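Local structure of collagen adhesin (2F68) at residues A[59-64]-A[116-121]; A[109-114]-A[296-301]; A[124-129]-A[138-143]. The protein binds collagen at the surface of Staphylococcus aureus, probably by wrapping two immunoglobulin-like domains and their linker around the triple helix. One frame throughout, in Å; residues are numbered along the deposited sequence.

Interaction 1: residues A[59-64]-A[116-121]; sequences SGTVKI and NLTQTN
Leu117 and Thr118 set their side chains against the turn that leads into strand 62-75. Leu117 reaches across with its CD1 branch, which lies 3.4 Å from Gly60 O and 3.8 Å from Lys63 CB. Lys63 meets it with the root of its side chain alone: with CG anti to the backbone N (chi1 -176°) the chain runs out straight, bends at its last torsion and hands its ammonium to Thr58 O. Next to Leu117 in sequence, Thr118 passes Thr61 at a slant, Thr118 OG1 standing 3.5 Å from Thr61 CB and the two CG2 methyls 3.8 Å apart. Thr61 OG1 is engaged with Asp125 O. Between the two side-chain contacts, Leu117 N donates to Thr61 O at 2.8 Å, a bent bond (139° at the hydrogen) that comes in tilted from the carbonyl plane. With CG anti to the backbone N, Asn116 turns OD1 to the following loop, where it receives weak bonds from Gln119 N and Thr120 N, while ND2 goes to Val141 O. Val62 and Asn116 form an antiparallel non-hydrogen-bonded pair with side chains on one face, and Val62 also packs on Ala128. The contact thus marks the end of the ladder between strands 62-75 and 104-116, where the latter gives way to the loop toward strand 127-132.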
loop_
_atom_site.group_PDB
_atom_site.type_symbol
_atom_site.label_atom_id
_atom_site.label_comp_id
_atom_site.label_asym_id
_atom_site.label_seq_id
_atom_site.Cartn_x
_atom_site.Cartn_y
_atom_site.Cartn_z
ATOM N N SER A 59 -2.489 14.617 9.636
ATOM C CA SER A 59 -1.488 14.741 10.697
ATOM C C SER A 59 -2.138 14.881 12.074
ATOM O O SER A 59 -3.311 15.248 12.183
ATOM C CB SER A 59 -0.562 15.932 10.426
ATOM O OG SER A 59 -1.303 17.126 10.249
ATOM N N GLY A 60 -1.366 14.586 13.118
ATOM C CA GLY A 60 -1.839 14.693 14.496
ATOM C C GLY A 60 -1.743 13.381 15.248
ATOM O O GLY A 60 -0.666 12.790 15.348
ATOM N N THR A 61 -2.877 12.931 15.780
ATOM C CA THR A 61 -2.953 11.659 16.501
ATOM C C THR A 61 -3.257 10.503 15.550
ATOM O O THR A 61 -2.708 9.409 15.696
ATOM C CB THR A 61 -4.017 11.693 17.620
ATOM O OG1 THR A 61 -5.269 12.140 17.084
ATOM C CG2 THR A 61 -3.587 12.627 18.742
ATOM N N VAL A 62 -4.132 10.759 14.579
ATOM C CA VAL A 62 -4.492 9.770 13.562
ATOM C C VAL A 62 -4.237 10.288 12.147
ATOM O O VAL A 62 -4.420 11.476 11.866
ATOM C CB VAL A 62 -5.961 9.287 13.695
ATOM C CG1 VAL A 62 -6.075 8.217 14.770
ATOM C CG2 VAL A 62 -6.909 10.456 13.974
ATOM N N LYS A 63 -3.815 9.385 11.265
ATOM C CA LYS A 63 -3.510 9.727 9.879
ATOM C C LYS A 63 -4.232 8.796 8.909
ATOM O O LYS A 63 -4.125 7.571 9.010
ATOM C CB LYS A 63 -1.996 9.683 9.641
ATOM C CG LYS A 63 -1.551 10.122 8.250
ATOM C CD LYS A 63 -0.032 10.170 8.148
ATOM C CE LYS A 63 0.434 10.506 6.736
ATOM N NZ LYS A 63 0.126 11.909 6.338
ATOM N N ILE A 64 -4.970 9.390 7.975
ATOM C CA ILE A 64 -5.651 8.642 6.921
ATOM C C ILE A 64 -4.950 8.891 5.586
ATOM O O ILE A 64 -4.748 10.040 5.185
ATOM C CB ILE A 64 -7.164 9.005 6.831
ATOM C CG1 ILE A 64 -7.884 8.723 8.161
ATOM C CG2 ILE A 64 -7.843 8.280 5.662
ATOM C CD1 ILE A 64 -7.907 7.255 8.602
ATOM N N ASN A 116 -2.315 5.106 13.537
ATOM C CA ASN A 116 -2.296 5.716 14.862
ATOM C C ASN A 116 -0.888 6.233 15.160
ATOM O O ASN A 116 0.003 5.464 15.533
ATOM C CB ASN A 116 -2.756 4.715 15.929
ATOM C CG ASN A 116 -3.230 5.390 17.211
ATOM O OD1 ASN A 116 -2.602 6.324 17.712
ATOM N ND2 ASN A 116 -4.341 4.904 17.752
ATOM N N LEU A 117 -0.699 7.539 14.979
ATOM C CA LEU A 117 0.621 8.165 15.079
ATOM C C LEU A 117 1.132 8.283 16.515
ATOM O O LEU A 117 2.302 8.007 16.785
ATOM C CB LEU A 117 0.620 9.545 14.404
ATOM C CG LEU A 117 0.348 9.636 12.897
ATOM C CD1 LEU A 117 0.091 11.080 12.494
ATOM C CD2 LEU A 117 1.492 9.045 12.075
ATOM N N THR A 118 0.251 8.691 17.426
ATOM C CA THR A 118 0.619 8.897 18.830
ATOM C C THR A 118 0.642 7.599 19.644
ATOM O O THR A 118 1.164 7.579 20.763
ATOM C CB THR A 118 -0.308 9.924 19.521
ATOM O OG1 THR A 118 -1.678 9.608 19.241
ATOM C CG2 THR A 118 -0.006 11.335 19.033
ATOM N N GLN A 119 0.089 6.529 19.069
ATOM C CA GLN A 119 -0.017 5.215 19.721
ATOM C C GLN A 119 -0.726 5.328 21.073
ATOM O O GLN A 119 -0.101 5.214 22.133
ATOM C CB GLN A 119 1.362 4.546 19.867
ATOM C CG GLN A 119 2.140 4.368 18.559
ATOM C CD GLN A 119 1.562 3.294 17.650
ATOM O OE1 GLN A 119 0.914 2.350 18.108
ATOM N NE2 GLN A 119 1.804 3.430 16.351
ATOM N N THR A 120 -2.037 5.551 21.020
ATOM C CA THR A 120 -2.819 5.880 22.212
ATOM C C THR A 120 -4.107 5.061 22.344
ATOM O O THR A 120 -4.569 4.445 21.380
ATOM C CB THR A 120 -3.143 7.399 22.264
ATOM O OG1 THR A 120 -3.856 7.704 23.468
ATOM C CG2 THR A 120 -3.974 7.828 21.056
ATOM N N ASN A 121 -4.674 5.067 23.551
ATOM C CA ASN A 121 -5.930 4.377 23.843
ATOM C C ASN A 121 -6.963 5.307 24.490
ATOM O O ASN A 121 -7.845 4.855 25.225
ATOM C CB ASN A 121 -5.677 3.163 24.748
ATOM C CG ASN A 121 -4.649 2.202 24.175
ATOM O OD1 ASN A 121 -3.630 1.923 24.807
ATOM N ND2 ASN A 121 -4.910 1.692 22.975
#

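Interaction 2: residues A[109-114]-A[296-301]; sequences EFEVQG and HNINAN
Glu111 leans from strand 104-116 onto the backbone of Asn299. Its CB lies loosely against Asn299 O and Ile298 CG2. CG turns beside the backbone N (chi1 -67°), which carries Glu111 CG to 3.5 Å from Asn299 O, and the chain then stays extended and brings the carboxylate to Asn299 and Ile298. There the two oxygens part company. Glu111 OE1 accepts a weak bond from the side-chain amide, 3.3 Å from Asn299 ND2; the two side chains run side by side in the same direction, their flat ends turned 53° apart. OE2 has the firmer grip: Asn299 N donates to Glu111 OE2 at 3.1 Å and nearly straight (167°), though from well above the carboxylate plane. Glu111 OE2 also sits 3.7 Å from Ile298 CD1, and it accepts a hydrogen bond from a water, 2.7 Å from Glu111 OE2. The same water donates to Asn297 O at 2.8 Å, bridging the carboxylate to the chain three residues upstream of Ala300. Ile298 itself lies against Tyr67, Met159 and Lys32.

Beyond Asn299 side-chain chemistry gives way to sheet pairing. Glu109 N donates to Asn301 O at 2.7 Å and Asn301 N to Glu109 O at 2.8 Å, an antiparallel hydrogen-bonded pair. Phe110 and Ala300 turn their side chains to the other face, where Ala300 touches Val71.

Residues 297-299 follow strand 289-296 of the second domain, and strand 300-307 then adds itself to the sheet of the first. The arrangement is that of beta-strand complementation by a C-terminal latch, consistent with the part such a latch plays in the collagen hug model.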
loop_
_atom_site.group_PDB
_atom_site.type_symbol
_atom_site.label_atom_id
_atom_site.label_comp_id
_atom_site.label_asym_id
_atom_site.label_seq_id
_atom_site.Cartn_x
_atom_site.Cartn_y
_atom_site.Cartn_z
ATOM N N GLU A 109 -16.332 4.938 -4.560
ATOM C CA GLU A 109 -15.859 3.953 -3.592
ATOM C C GLU A 109 -14.354 3.736 -3.735
ATOM O O GLU A 109 -13.869 3.401 -4.818
ATOM C CB GLU A 109 -16.619 2.634 -3.764
ATOM C CG GLU A 109 -16.614 1.739 -2.532
ATOM C CD GLU A 109 -17.463 0.488 -2.701
ATOM O OE1 GLU A 109 -17.400 -0.147 -3.776
ATOM O OE2 GLU A 109 -18.188 0.132 -1.748
ATOM N N PHE A 110 -13.624 3.935 -2.640
ATOM C CA PHE A 110 -12.163 3.809 -2.631
ATOM C C PHE A 110 -11.628 3.364 -1.269
ATOM O O PHE A 110 -12.274 3.575 -0.240
ATOM C CB PHE A 110 -11.496 5.122 -3.072
ATOM C CG PHE A 110 -11.924 6.329 -2.275
ATOM C CD1 PHE A 110 -11.239 6.697 -1.120
ATOM C CD2 PHE A 110 -13.005 7.105 -2.689
ATOM C CE1 PHE A 110 -11.631 7.812 -0.383
ATOM C CE2 PHE A 110 -13.403 8.222 -1.959
ATOM C CZ PHE A 110 -12.714 8.576 -0.804
ATOM N N GLU A 111 -10.444 2.755 -1.274
ATOM C CA GLU A 111 -9.815 2.250 -0.052
ATOM C C GLU A 111 -8.772 3.217 0.504
ATOM O O GLU A 111 -8.038 3.855 -0.254
ATOM C CB GLU A 111 -9.176 0.880 -0.301
ATOM C CG GLU A 111 -10.173 -0.238 -0.594
ATOM C CD GLU A 111 -9.508 -1.585 -0.837
ATOM O OE1 GLU A 111 -10.176 -2.619 -0.627
ATOM O OE2 GLU A 111 -8.324 -1.616 -1.239
ATOM N N VAL A 112 -8.721 3.319 1.831
ATOM C CA VAL A 112 -7.749 4.172 2.525
ATOM C C VAL A 112 -7.009 3.400 3.623
ATOM O O VAL A 112 -7.462 2.337 4.057
ATOM C CB VAL A 112 -8.404 5.452 3.129
ATOM C CG1 VAL A 112 -9.001 6.336 2.038
ATOM C CG2 VAL A 112 -9.455 5.097 4.178
ATOM N N GLN A 113 -5.875 3.942 4.066
ATOM C CA GLN A 113 -5.089 3.340 5.142
ATOM C C GLN A 113 -5.133 4.208 6.399
ATOM O O GLN A 113 -4.904 5.417 6.337
ATOM C CB GLN A 113 -3.639 3.121 4.695
ATOM C CG GLN A 113 -2.824 2.221 5.621
ATOM C CD GLN A 113 -1.380 2.053 5.172
ATOM O OE1 GLN A 113 -0.750 2.995 4.688
ATOM N NE2 GLN A 113 -0.847 0.849 5.343
ATOM N N GLY A 114 -5.429 3.578 7.534
ATOM C CA GLY A 114 -5.512 4.275 8.815
ATOM C C GLY A 114 -4.305 4.030 9.700
ATOM O O GLY A 114 -3.865 2.889 9.860
ATOM N N HIS A 296 -2.686 -7.739 -1.116
ATOM C CA HIS A 296 -3.926 -7.498 -1.849
ATOM C C HIS A 296 -3.887 -6.171 -2.601
ATOM O O HIS A 296 -3.397 -5.165 -2.081
ATOM C CB HIS A 296 -5.127 -7.530 -0.900
ATOM C CG HIS A 296 -5.322 -8.847 -0.215
ATOM N ND1 HIS A 296 -4.826 -9.113 1.042
ATOM C CD2 HIS A 296 -5.957 -9.974 -0.616
ATOM C CE1 HIS A 296 -5.149 -10.347 1.388
ATOM N NE2 HIS A 296 -5.835 -10.891 0.400
ATOM N N ASN A 297 -4.405 -6.184 -3.826
ATOM C CA ASN A 297 -4.468 -4.990 -4.665
ATOM C C ASN A 297 -5.574 -4.040 -4.211
ATOM O O ASN A 297 -6.587 -4.473 -3.657
ATOM C CB ASN A 297 -4.672 -5.381 -6.132
ATOM C CG ASN A 297 -4.262 -4.280 -7.103
ATOM O OD1 ASN A 297 -3.690 -3.261 -6.711
ATOM N ND2 ASN A 297 -4.553 -4.489 -8.382
ATOM N N ILE A 298 -5.370 -2.747 -4.453
ATOM C CA ILE A 298 -6.309 -1.713 -4.020
ATOM C C ILE A 298 -7.549 -1.658 -4.913
ATOM O O ILE A 298 -7.443 -1.616 -6.141
ATOM C CB ILE A 298 -5.629 -0.314 -3.941
ATOM C CG1 ILE A 298 -4.422 -0.335 -2.986
ATOM C CG2 ILE A 298 -6.636 0.775 -3.552
ATOM C CD1 ILE A 298 -4.708 -0.859 -1.572
ATOM N N ASN A 299 -8.718 -1.661 -4.275
ATOM C CA ASN A 299 -9.997 -1.583 -4.973
ATOM C C ASN A 299 -10.550 -0.160 -4.988
ATOM O O ASN A 299 -10.666 0.482 -3.940
ATOM C CB ASN A 299 -11.017 -2.534 -4.336
ATOM C CG ASN A 299 -10.547 -3.980 -4.324
ATOM O OD1 ASN A 299 -10.014 -4.485 -5.313
ATOM N ND2 ASN A 299 -10.753 -4.655 -3.199
ATOM N N ALA A 300 -10.883 0.324 -6.183
ATOM C CA ALA A 300 -11.467 1.652 -6.354
ATOM C C ALA A 300 -12.455 1.668 -7.517
ATOM O O ALA A 300 -12.096 1.357 -8.655
ATOM C CB ALA A 300 -10.376 2.696 -6.555
ATOM N N ASN A 301 -13.701 2.028 -7.216
ATOM C CA ASN A 301 -14.773 2.057 -8.211
ATOM C C ASN A 301 -15.620 3.324 -8.126
ATOM O O ASN A 301 -15.808 3.884 -7.043
ATOM C CB ASN A 301 -15.673 0.824 -8.068
ATOM C CG ASN A 301 -14.944 -0.476 -8.369
ATOM O OD1 ASN A 301 -14.259 -0.602 -9.386
ATOM N ND2 ASN A 301 -15.100 -1.456 -7.487
HETATM O O HOH W 1 -6.949 -3.959 -0.883
#

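Interaction 3: residues A[124-129]-A[138-143]; sequences DDKVAT and NVTVHK
Lys126 lays its aliphatic chain obliquely across Thr140, with its CD 3.8 Å from Thr140 CG2. CG is wedged between the backbone N and the carbonyl carbon (chi1 59°) and the chain bends at chi3, so the ammonium swings round toward the ring of His142. Lys126 NZ gives His142 ND1 a weak bond at 3.4 Å, and a stronger one to a water 2.9 Å from Lys126 NZ, which also takes a weak bond from Lys143 N. The Thr140 methyl lies over one face of the imidazole, near its rim, and Lys26 binds the far ring nitrogen, NE2. At the root of the lysine, Lys126 CB comes to 3.3 Å from Val141 O.

The short runs 127-129 and 138-141 are antiparallel, their directions 150° apart. Val141 N reaches Lys126 O at 2.9 Å in an almost straight bond, and Ala128 pairs with Val139 through two more, Ala128 N to Val139 O at 2.8 Å and Val139 N to Ala128 O at 2.9 Å. On the face of Thr140, the side chains of Val127 and Asn138 cross, with Val127 CG1 3.8 Å from Asn138 CB, and Thr129 and Asn138 lie alongside each other. Ala128 and Val139 face the other way, onto Val62 and Ile64 and onto Val22 and Ile27 respectively. It is a beta hairpin of strands 127-132 and 135-141 joined by a short two-residue connection, its strand 135-141 pairing in parallel with strand 17-27.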
loop_
_atom_site.group_PDB
_atom_site.type_symbol
_atom_site.label_atom_id
_atom_site.label_comp_id
_atom_site.label_asym_id
_atom_site.label_seq_id
_atom_site.Cartn_x
_atom_site.Cartn_y
_atom_site.Cartn_z
ATOM N N ASP A 124 -10.998 9.290 22.057
ATOM C CA ASP A 124 -11.210 10.406 21.132
ATOM C C ASP A 124 -10.042 10.658 20.178
ATOM O O ASP A 124 -10.242 11.132 19.057
ATOM C CB ASP A 124 -11.540 11.688 21.904
ATOM C CG ASP A 124 -12.876 11.613 22.629
ATOM O OD1 ASP A 124 -13.835 11.017 22.137
ATOM O OD2 ASP A 124 -12.943 12.228 23.803
ATOM N N ASP A 125 -8.831 10.338 20.628
ATOM C CA ASP A 125 -7.622 10.553 19.834
ATOM C C ASP A 125 -7.447 9.515 18.724
ATOM O O ASP A 125 -6.863 9.812 17.681
ATOM C CB ASP A 125 -6.382 10.579 20.735
ATOM C CG ASP A 125 -6.391 11.740 21.719
ATOM O OD1 ASP A 125 -7.015 12.784 21.425
ATOM O OD2 ASP A 125 -5.761 11.610 22.789
ATOM N N LYS A 126 -7.956 8.305 18.953
ATOM C CA LYS A 126 -7.841 7.217 17.975
ATOM C C LYS A 126 -8.942 7.230 16.907
ATOM O O LYS A 126 -8.963 6.377 16.016
ATOM C CB LYS A 126 -7.760 5.848 18.671
ATOM C CG LYS A 126 -8.946 5.496 19.569
ATOM C CD LYS A 126 -9.021 3.999 19.858
ATOM C CE LYS A 126 -7.937 3.538 20.824
ATOM N NZ LYS A 126 -8.015 2.075 21.089
ATOM N N VAL A 127 -9.847 8.204 17.000
ATOM C CA VAL A 127 -10.946 8.349 16.045
ATOM C C VAL A 127 -10.581 9.339 14.938
ATOM O O VAL A 127 -10.205 10.483 15.210
ATOM C CB VAL A 127 -12.266 8.776 16.753
ATOM C CG1 VAL A 127 -13.331 9.191 15.741
ATOM C CG2 VAL A 127 -12.789 7.649 17.633
ATOM N N ALA A 128 -10.688 8.882 13.691
ATOM C CA ALA A 128 -10.443 9.721 12.523
ATOM C C ALA A 128 -11.758 10.077 11.837
ATOM O O ALA A 128 -12.541 9.192 11.477
ATOM C CB ALA A 128 -9.503 9.023 11.555
ATOM N N THR A 129 -11.995 11.375 11.664
ATOM C CA THR A 129 -13.240 11.869 11.079
ATOM C C THR A 129 -13.063 12.225 9.604
ATOM O O THR A 129 -12.374 13.191 9.263
ATOM C CB THR A 129 -13.791 13.090 11.860
ATOM O OG1 THR A 129 -13.832 12.788 13.261
ATOM C CG2 THR A 129 -15.195 13.454 11.384
ATOM N N ASN A 138 -16.971 8.348 11.179
ATOM C CA ASN A 138 -15.817 8.074 12.036
ATOM C C ASN A 138 -15.163 6.713 11.810
ATOM O O ASN A 138 -15.845 5.720 11.542
ATOM C CB ASN A 138 -16.201 8.225 13.511
ATOM C CG ASN A 138 -16.601 9.648 13.875
ATOM O OD1 ASN A 138 -17.530 9.860 14.656
ATOM N ND2 ASN A 138 -15.901 10.629 13.313
ATOM N N VAL A 139 -13.836 6.686 11.921
ATOM C CA VAL A 139 -13.050 5.457 11.811
ATOM C C VAL A 139 -12.164 5.310 13.049
ATOM O O VAL A 139 -11.385 6.208 13.375
ATOM C CB VAL A 139 -12.159 5.440 10.538
ATOM C CG1 VAL A 139 -11.555 4.056 10.321
ATOM C CG2 VAL A 139 -12.949 5.868 9.309
ATOM N N THR A 140 -12.294 4.174 13.732
ATOM C CA THR A 140 -11.508 3.891 14.930
ATOM C C THR A 140 -10.238 3.120 14.567
ATOM O O THR A 140 -10.306 2.006 14.039
ATOM C CB THR A 140 -12.333 3.103 15.978
ATOM O OG1 THR A 140 -13.593 3.755 16.187
ATOM C CG2 THR A 140 -11.591 3.017 17.305
ATOM N N VAL A 141 -9.087 3.728 14.847
ATOM C CA VAL A 141 -7.791 3.120 14.549
ATOM C C VAL A 141 -7.063 2.751 15.845
ATOM O O VAL A 141 -6.575 3.626 16.565
ATOM C CB VAL A 141 -6.899 4.044 13.671
ATOM C CG1 VAL A 141 -5.600 3.340 13.289
ATOM C CG2 VAL A 141 -7.645 4.490 12.419
ATOM N N HIS A 142 -7.003 1.452 16.130
ATOM C CA HIS A 142 -6.333 0.943 17.327
ATOM C C HIS A 142 -4.815 1.018 17.179
ATOM O O HIS A 142 -4.287 0.887 16.072
ATOM C CB HIS A 142 -6.768 -0.496 17.619
ATOM C CG HIS A 142 -8.249 -0.664 17.760
ATOM N ND1 HIS A 142 -8.926 -0.363 18.923
ATOM C CD2 HIS A 142 -9.184 -1.103 16.884
ATOM C CE1 HIS A 142 -10.213 -0.609 18.757
ATOM N NE2 HIS A 142 -10.397 -1.059 17.528
ATOM N N LYS A 143 -4.124 1.228 18.298
ATOM C CA LYS A 143 -2.667 1.372 18.304
ATOM C C LYS A 143 -1.945 0.048 18.032
ATOM O O LYS A 143 -2.524 -1.031 18.191
ATOM C CB LYS A 143 -2.184 1.994 19.623
ATOM C CG LYS A 143 -2.200 1.053 20.824
ATOM C CD LYS A 143 -1.506 1.676 22.026
ATOM C CE LYS A 143 -1.052 0.617 23.025
ATOM N NZ LYS A 143 -2.186 -0.121 23.651
HETATM O O HOH W 2 -5.991 0.073 20.925
#

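All three contacts belong to one mixed sheet, and each is partly buried. Interactions 1 and 3 lie close together, their centres about 8 Å apart, and Asn121 of one reaches Lys143 of the other; both are farther from the chain's centre than interaction 2. The centre of interaction 2 is about 20 Å from that of interaction 1, but they share strand 104-116, and Ile64 packs on Val112 and Gly114. Interaction 1 has a single backbone bond flanked by methyl and hydroxyl contacts. Interactions 2 and 3 both add polar side chains and a water to strand pairing, with an accepting carboxylate in 2, whose segments are 182 residues apart, and a donating ammonium in the local hairpin of 3.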